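Local coordinates for tudor domain-containing protein 1 (Mus musculus, PDB 4B9W) that acts in the piRNA pathway that silences transposons during spermatogenesis, its extended Tudor domain here binding a methylated peptide of the Piwi protein MILI, at residues W10-V22 / G30-L42. Sequence-based numbering, arbitrary orientation.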
# COMPACT_ATOMS: atom_id res chain seq x y z
N TRP A 10 2.84 -13.40 14.30
CA TRP A 10 2.03 -13.98 13.25
C TRP A 10 1.99 -15.46 13.40
O TRP A 10 2.73 -16.02 14.19
CB TRP A 10 2.61 -13.65 11.90
CG TRP A 10 2.55 -12.18 11.63
CD1 TRP A 10 3.55 -11.24 11.84
CD2 TRP A 10 1.40 -11.40 11.14
NE1 TRP A 10 3.11 -9.99 11.50
CE2 TRP A 10 1.83 -10.02 11.08
CE3 TRP A 10 0.11 -11.72 10.75
CZ2 TRP A 10 1.00 -9.01 10.63
CZ3 TRP A 10 -0.72 -10.69 10.33
CH2 TRP A 10 -0.28 -9.37 10.26
N VAL A 11 1.11 -16.10 12.64
CA VAL A 11 1.10 -17.55 12.57
C VAL A 11 2.43 -17.94 11.95
O VAL A 11 2.94 -17.24 11.06
CB VAL A 11 -0.07 -18.10 11.71
CG1 VAL A 11 -0.01 -19.62 11.63
CG2 VAL A 11 -1.40 -17.65 12.28
N GLU A 12 3.00 -19.03 12.44
CA GLU A 12 4.33 -19.47 12.02
C GLU A 12 4.25 -20.80 11.29
O GLU A 12 3.40 -21.65 11.63
CB GLU A 12 5.26 -19.56 13.23
CG GLU A 12 5.56 -18.21 13.89
CD GLU A 12 6.34 -17.29 12.98
OE1 GLU A 12 6.72 -17.75 11.88
OE2 GLU A 12 6.60 -16.11 13.34
N PHE A 13 5.14 -20.97 10.30
CA PHE A 13 5.18 -22.15 9.44
C PHE A 13 6.57 -22.77 9.28
O PHE A 13 7.59 -22.12 9.48
CB PHE A 13 4.71 -21.78 8.01
CG PHE A 13 3.36 -21.14 7.97
CD1 PHE A 13 2.21 -21.92 7.95
CD2 PHE A 13 3.24 -19.76 8.00
CE1 PHE A 13 0.96 -21.34 7.95
CE2 PHE A 13 1.98 -19.18 7.99
CZ PHE A 13 0.85 -19.96 7.97
N THR A 14 6.58 -24.03 8.86
CA THR A 14 7.79 -24.65 8.35
C THR A 14 7.74 -24.80 6.82
O THR A 14 6.66 -24.96 6.22
CB THR A 14 8.05 -26.01 9.01
OG1 THR A 14 6.99 -26.89 8.68
CG2 THR A 14 8.17 -25.86 10.56
N VAL A 15 8.91 -24.75 6.19
CA VAL A 15 9.00 -24.84 4.75
C VAL A 15 8.45 -26.21 4.34
O VAL A 15 8.71 -27.21 5.01
CB VAL A 15 10.45 -24.62 4.25
CG1 VAL A 15 10.54 -24.80 2.75
CG2 VAL A 15 10.92 -23.22 4.66
N ASP A 16 7.62 -26.21 3.29
CA ASP A 16 6.87 -27.38 2.81
C ASP A 16 5.78 -27.92 3.73
O ASP A 16 5.21 -28.98 3.44
CB ASP A 16 7.79 -28.52 2.39
CG ASP A 16 8.45 -28.25 1.07
OD1 ASP A 16 7.90 -27.45 0.27
OD2 ASP A 16 9.53 -28.85 0.83
N GLU A 17 5.43 -27.18 4.78
CA GLU A 17 4.25 -27.50 5.57
C GLU A 17 2.99 -27.52 4.70
O GLU A 17 2.78 -26.64 3.87
CB GLU A 17 4.07 -26.48 6.69
CG GLU A 17 2.95 -26.80 7.66
CD GLU A 17 2.84 -25.81 8.80
OE1 GLU A 17 3.85 -25.12 9.12
OE2 GLU A 17 1.75 -25.74 9.41
N THR A 18 2.16 -28.55 4.86
CA THR A 18 0.87 -28.58 4.18
C THR A 18 -0.26 -28.41 5.18
O THR A 18 -0.30 -29.06 6.23
CB THR A 18 0.67 -29.86 3.36
OG1 THR A 18 0.72 -30.99 4.23
CG2 THR A 18 1.74 -29.98 2.34
N VAL A 19 -1.16 -27.49 4.87
CA VAL A 19 -2.16 -27.05 5.81
C VAL A 19 -3.39 -26.52 5.06
O VAL A 19 -3.28 -25.93 4.00
CB VAL A 19 -1.55 -25.98 6.75
CG1 VAL A 19 -0.91 -24.88 5.92
CG2 VAL A 19 -2.59 -25.44 7.73
N ASP A 20 -4.56 -26.78 5.60
CA ASP A 20 -5.79 -26.33 4.97
C ASP A 20 -5.99 -24.84 5.25
O ASP A 20 -5.67 -24.34 6.33
CB ASP A 20 -6.99 -27.14 5.44
CG ASP A 20 -7.01 -28.55 4.85
OD1 ASP A 20 -6.50 -28.77 3.73
OD2 ASP A 20 -7.54 -29.44 5.53
N VAL A 21 -6.48 -24.15 4.23
CA VAL A 21 -6.76 -22.74 4.28
C VAL A 21 -8.16 -22.44 3.77
O VAL A 21 -8.76 -23.21 3.01
CB VAL A 21 -5.75 -21.93 3.44
CG1 VAL A 21 -4.33 -22.17 3.93
CG2 VAL A 21 -5.89 -22.25 1.96
N VAL A 22 -8.69 -21.32 4.24
CA VAL A 22 -9.82 -20.64 3.65
C VAL A 22 -9.28 -19.23 3.39
O VAL A 22 -8.58 -18.66 4.24
CB VAL A 22 -11.07 -20.56 4.58
CG1 VAL A 22 -11.84 -21.89 4.57
CG2 VAL A 22 -10.68 -20.17 6.00
N GLY A 30 -1.18 -12.37 -6.44
CA GLY A 30 0.06 -12.03 -5.76
C GLY A 30 -0.13 -11.49 -4.35
O GLY A 30 0.84 -11.17 -3.65
N GLU A 31 -1.39 -11.41 -3.95
CA GLU A 31 -1.76 -10.79 -2.70
C GLU A 31 -3.15 -11.22 -2.24
O GLU A 31 -4.17 -10.61 -2.58
CB GLU A 31 -1.71 -9.29 -2.89
CG GLU A 31 -1.99 -8.48 -1.65
CD GLU A 31 -2.04 -6.99 -1.94
OE1 GLU A 31 -2.26 -6.57 -3.11
OE2 GLU A 31 -1.88 -6.22 -0.99
N PHE A 32 -3.18 -12.25 -1.42
CA PHE A 32 -4.41 -12.66 -0.81
C PHE A 32 -4.13 -13.15 0.59
O PHE A 32 -2.99 -13.46 0.92
CB PHE A 32 -5.13 -13.73 -1.65
CG PHE A 32 -4.35 -15.01 -1.82
CD1 PHE A 32 -3.33 -15.09 -2.74
CD2 PHE A 32 -4.66 -16.14 -1.05
CE1 PHE A 32 -2.61 -16.27 -2.90
CE2 PHE A 32 -3.94 -17.32 -1.20
CZ PHE A 32 -2.93 -17.38 -2.14
N TYR A 33 -5.17 -13.20 1.40
CA TYR A 33 -5.03 -13.50 2.80
C TYR A 33 -5.79 -14.76 3.15
O TYR A 33 -6.90 -14.96 2.67
CB TYR A 33 -5.51 -12.30 3.62
CG TYR A 33 -4.56 -11.14 3.51
CD1 TYR A 33 -4.57 -10.31 2.40
CD2 TYR A 33 -3.61 -10.92 4.48
CE1 TYR A 33 -3.67 -9.27 2.28
CE2 TYR A 33 -2.71 -9.88 4.38
CZ TYR A 33 -2.74 -9.06 3.28
OH TYR A 33 -1.86 -8.04 3.18
N CYS A 34 -5.17 -15.60 3.97
CA CYS A 34 -5.77 -16.87 4.35
C CYS A 34 -5.82 -17.03 5.85
O CYS A 34 -4.92 -16.58 6.56
CB CYS A 34 -4.98 -18.05 3.78
SG CYS A 34 -5.03 -18.26 1.98
N HIS A 35 -6.88 -17.68 6.33
CA HIS A 35 -6.85 -18.34 7.61
C HIS A 35 -6.31 -19.73 7.41
O HIS A 35 -6.83 -20.50 6.58
CB HIS A 35 -8.24 -18.42 8.19
CG HIS A 35 -8.81 -17.09 8.57
ND1 HIS A 35 -10.13 -16.81 8.46
CD2 HIS A 35 -8.21 -15.95 9.06
CE1 HIS A 35 -10.36 -15.56 8.87
NE2 HIS A 35 -9.18 -15.02 9.24
N PHE A 36 -5.24 -20.06 8.14
CA PHE A 36 -4.66 -21.39 8.16
C PHE A 36 -5.32 -22.23 9.28
O PHE A 36 -5.33 -21.83 10.46
CB PHE A 36 -3.14 -21.30 8.29
CG PHE A 36 -2.48 -20.80 7.02
CD1 PHE A 36 -2.59 -19.48 6.63
CD2 PHE A 36 -1.77 -21.66 6.21
CE1 PHE A 36 -1.98 -19.02 5.48
CE2 PHE A 36 -1.16 -21.22 5.04
CZ PHE A 36 -1.26 -19.90 4.67
N LEU A 37 -5.94 -23.33 8.89
CA LEU A 37 -6.79 -24.09 9.80
C LEU A 37 -5.95 -25.11 10.54
O LEU A 37 -5.96 -26.32 10.23
CB LEU A 37 -7.95 -24.76 9.06
CG LEU A 37 -8.80 -23.91 8.11
CD1 LEU A 37 -9.84 -24.78 7.42
CD2 LEU A 37 -9.45 -22.73 8.82
N LYS A 38 -5.17 -24.61 11.49
CA LYS A 38 -4.38 -25.45 12.38
C LYS A 38 -4.47 -24.89 13.80
O LYS A 38 -4.96 -23.78 14.01
CB LYS A 38 -2.92 -25.56 11.91
CG LYS A 38 -2.15 -24.27 11.75
CD LYS A 38 -0.67 -24.56 11.50
CE LYS A 38 0.19 -23.31 11.63
NZ LYS A 38 1.65 -23.61 11.66
N ASP A 39 -4.03 -25.69 14.76
CA ASP A 39 -3.97 -25.26 16.16
C ASP A 39 -5.28 -24.65 16.68
O ASP A 39 -5.24 -23.75 17.52
CB ASP A 39 -2.83 -24.25 16.34
CG ASP A 39 -1.48 -24.82 15.91
OD1 ASP A 39 -1.24 -26.01 16.19
OD2 ASP A 39 -0.67 -24.08 15.29
N ASP A 40 -6.44 -25.11 16.20
CA ASP A 40 -7.74 -24.59 16.64
C ASP A 40 -7.92 -23.07 16.36
O ASP A 40 -8.63 -22.37 17.09
CB ASP A 40 -7.97 -24.88 18.13
CG ASP A 40 -7.98 -26.37 18.45
OD1 ASP A 40 -8.54 -27.15 17.66
OD2 ASP A 40 -7.43 -26.76 19.52
N ALA A 41 -7.29 -22.60 15.29
CA ALA A 41 -7.28 -21.17 14.93
C ALA A 41 -8.66 -20.54 14.86
O ALA A 41 -8.92 -19.56 15.56
CB ALA A 41 -6.56 -20.96 13.59
N LEU A 42 -9.54 -21.07 14.00
CA LEU A 42 -10.83 -20.46 13.77
C LEU A 42 -11.60 -20.33 15.09
O LEU A 42 -12.24 -19.32 15.33
CB LEU A 42 -11.65 -21.23 12.72
CG LEU A 42 -11.26 -21.03 11.24
CD1 LEU A 42 -12.37 -21.50 10.30
CD2 LEU A 42 -10.88 -19.58 10.94
O HOH W 1 -4.77 -27.61 8.25
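Val22 and His35 form an antiparallel hydrogen-bonded pair, Val22 N to His35 O at 3.1 Å and His35 N to Val22 O at 2.9 Å, next to the non-hydrogen-bonded pair Val21 and Phe36; the N-to-C directions of strands 18-22 and 31-36 make an angle of 127°. Leu37 N donates an almost linear hydrogen bond to Asp20 O (2.8 Å), and a water bridges Asp20 N and Leu37 O where Leu37 centres an inverse gamma turn and direct pairing ends. The Phe36 ring is packed between Phe13, from the loop before strand 18-22, and Val21 on that strand. Phe13 CZ sits over the ring centre, edge-to-face, with centroids 4.5 Å apart and planes at 60°; against the opposite face Val21 CG1 makes a CH-pi contact 3.6 Å from the centroid, and Val19 CG1 abuts the edge. Without the ring, as with an alanine here, Phe13 and Val21 would probably lose the surface they both pack on, opening a gap between loop and hairpin. Lys38 NZ ties Glu12 and Glu17 together: CG lies between backbone N and carbonyl carbon (chi1 57°), and the extended chain carries NZ to Glu12 O, 2.6 Å away, nearly along the carbonyl axis. NZ also forms a salt bridge with Glu17 OE2 (3.1 Å), on its syn lone pair, while Glu17 OE1 accepts from Thr14 N across the type II turn. In the mixed sheet of the extended Tudor domain, strand 160-168 pairs with strand 18-26, strand 129-133 flanks strand 31-36 and touches Phe36, and a type I' turn leads into helix 41-57.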